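Local atomic coordinates of 433aa long hypothetical phosphoribosylglycinamide formyl transferase (Pyrococcus horikoshii, PDB entry 2DWC), a protein that probably belongs to the ATP-grasp proteins of the PurT type and is modelled with adenosine-5'-diphosphate. Residues Leu23-Gly28 / Asp84-Glu89. Sequence-based numbering, arbitrary orientation.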
loop_
_atom_site.group_PDB
_atom_site.type_symbol
_atom_site.label_atom_id
_atom_site.label_comp_id
_atom_site.label_asym_id
_atom_site.label_seq_id
_atom_site.Cartn_x
_atom_site.Cartn_y
_atom_site.Cartn_z
ATOM N N LEU B 23 -4.142 -6.802 17.087
ATOM C CA LEU B 23 -4.891 -5.826 17.863
ATOM C C LEU B 23 -3.971 -4.599 17.961
ATOM O O LEU B 23 -2.914 -4.663 18.599
ATOM C CB LEU B 23 -5.201 -6.384 19.278
ATOM C CG LEU B 23 -6.012 -5.420 20.134
ATOM C CD1 LEU B 23 -7.419 -5.199 19.549
ATOM C CD2 LEU B 23 -6.104 -5.999 21.555
ATOM N N LEU B 24 -4.370 -3.526 17.278
ATOM C CA LEU B 24 -3.590 -2.284 17.297
ATOM C C LEU B 24 -4.015 -1.412 18.486
ATOM O O LEU B 24 -5.180 -1.043 18.569
ATOM C CB LEU B 24 -3.842 -1.492 15.995
ATOM C CG LEU B 24 -3.379 -2.256 14.740
ATOM C CD1 LEU B 24 -3.790 -1.448 13.515
ATOM C CD2 LEU B 24 -1.837 -2.383 14.725
ATOM N N LEU B 25 -3.111 -1.140 19.435
ATOM C CA LEU B 25 -3.459 -0.245 20.562
ATOM C C LEU B 25 -2.899 1.112 20.151
ATOM O O LEU B 25 -1.705 1.416 20.365
ATOM C CB LEU B 25 -2.869 -0.768 21.867
ATOM C CG LEU B 25 -3.410 -2.171 22.227
ATOM C CD1 LEU B 25 -2.859 -2.533 23.666
ATOM C CD2 LEU B 25 -4.980 -2.265 22.238
ATOM N N GLY B 26 -3.776 1.960 19.574
ATOM C CA GLY B 26 -3.312 3.219 19.002
ATOM C C GLY B 26 -3.577 3.064 17.523
ATOM O O GLY B 26 -3.050 2.141 16.876
ATOM N N SER B 27 -4.416 3.952 16.964
ATOM C CA SER B 27 -4.831 3.806 15.578
ATOM C C SER B 27 -4.489 5.005 14.722
ATOM O O SER B 27 -5.263 5.392 13.851
ATOM C CB SER B 27 -6.354 3.557 15.544
ATOM O OG SER B 27 -6.665 2.356 16.276
ATOM N N GLY B 28 -3.334 5.615 15.001
ATOM C CA GLY B 28 -2.888 6.746 14.179
ATOM C C GLY B 28 -2.344 6.304 12.808
ATOM O O GLY B 28 -2.551 5.165 12.369
ATOM N N ASP B 84 -3.469 -12.661 17.904
ATOM C CA ASP B 84 -2.138 -13.311 17.786
ATOM C C ASP B 84 -1.014 -12.352 18.157
ATOM O O ASP B 84 0.116 -12.790 18.456
ATOM C CB ASP B 84 -1.949 -13.801 16.337
ATOM C CG ASP B 84 -2.931 -14.916 16.012
ATOM O OD1 ASP B 84 -3.988 -14.648 15.412
ATOM O OD2 ASP B 84 -2.698 -16.074 16.447
ATOM N N ALA B 85 -1.274 -11.046 18.063
ATOM C CA ALA B 85 -0.296 -10.038 18.468
ATOM C C ALA B 85 -1.007 -8.803 18.921
ATOM O O ALA B 85 -1.986 -8.390 18.280
ATOM C CB ALA B 85 0.647 -9.675 17.284
ATOM N N ILE B 86 -0.529 -8.238 20.034
ATOM C CA ILE B 86 -1.044 -6.971 20.616
ATOM C C ILE B 86 0.080 -5.979 20.297
ATOM O O ILE B 86 1.206 -6.131 20.760
ATOM C CB ILE B 86 -1.215 -7.139 22.117
ATOM C CG1 ILE B 86 -2.286 -8.185 22.340
ATOM C CG2 ILE B 86 -1.585 -5.761 22.774
ATOM C CD1 ILE B 86 -2.509 -8.493 23.841
ATOM N N ILE B 87 -0.246 -4.994 19.472
ATOM C CA ILE B 87 0.702 -4.022 18.923
ATOM C C ILE B 87 0.477 -2.621 19.436
ATOM O O ILE B 87 -0.387 -1.886 18.935
ATOM C CB ILE B 87 0.573 -4.047 17.375
ATOM C CG1 ILE B 87 0.739 -5.481 16.850
ATOM C CG2 ILE B 87 1.615 -3.128 16.745
ATOM C CD1 ILE B 87 0.616 -5.670 15.300
ATOM N N PRO B 88 1.222 -2.233 20.469
ATOM C CA PRO B 88 1.087 -0.880 21.033
ATOM C C PRO B 88 1.681 0.101 20.039
ATOM O O PRO B 88 2.806 -0.093 19.589
ATOM C CB PRO B 88 1.911 -0.930 22.327
ATOM C CG PRO B 88 2.283 -2.341 22.549
ATOM C CD PRO B 88 2.235 -3.038 21.190
ATOM N N GLU B 89 0.936 1.156 19.685
ATOM C CA GLU B 89 1.423 2.126 18.724
ATOM C C GLU B 89 1.828 3.431 19.411
ATOM O O GLU B 89 2.495 4.286 18.818
ATOM C CB GLU B 89 0.336 2.364 17.690
ATOM C CG GLU B 89 -0.033 1.070 16.982
ATOM C CD GLU B 89 1.002 0.707 15.931
ATOM O OE1 GLU B 89 2.216 0.506 16.260
ATOM O OE2 GLU B 89 0.594 0.637 14.762
#
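Leu25 O receives the backbone N-H of Glu89 at 2.7 Å between O and N, the shortest of four main-chain hydrogen bonds that join 23-28 to 84-89. The donor is tilted 30° from the carbonyl plane. In the three bonds before it, Leu23 N gives to Ala85 O, Ile87 N to Leu23 O and Leu25 N to Ile87 O, a zigzag that uses both N-H and C=O of Leu23, Leu25 and Ile87, as in parallel strands. The Ile87 N bond to Leu23 O is almost straight, 175° at the hydrogen, whereas Leu25 N sits well above the carbonyl plane of Ile87. Pro88, paired with Leu25, has no N-H to give, but in this register its nitrogen is not needed for the pairing.

On one face of the sheet Leu25 and Ile86 meet obliquely. The CG2 branch of Ile86 lies 3.6 Å from Leu25 CD1, and Ile93 adds to this apolar layer from a neighbouring loop. Leu24 and Ile87 lie side by side on the other face, with Leu24 CD2 3.9 Å from Ile87 CB; Ile34 and Ala35 of helix 29-40 pack against Leu24 there. Leu24 CD2 also lies 3.9 Å from Glu89 OE2, which the bend of the glutamate chain at chi2 (-78°) brings near it. Close pairing continues at Gly26, whose lack of a side chain leaves room for Glu89: Glu89 CG lies 3.2 Å from Gly26 O, a buried carbonyl oxygen without a hydrogen-bond partner in the model.

Strand 21-25 is thus paired with the edge strand 85-88 and, on its other flank, with 44-49. The chain then turns through Gly26 and Gly28, the latter the N-cap of helix 29-40, a strand-turn-helix consistent with the glycine-rich turn of the Rossmann-like preATP-grasp domain.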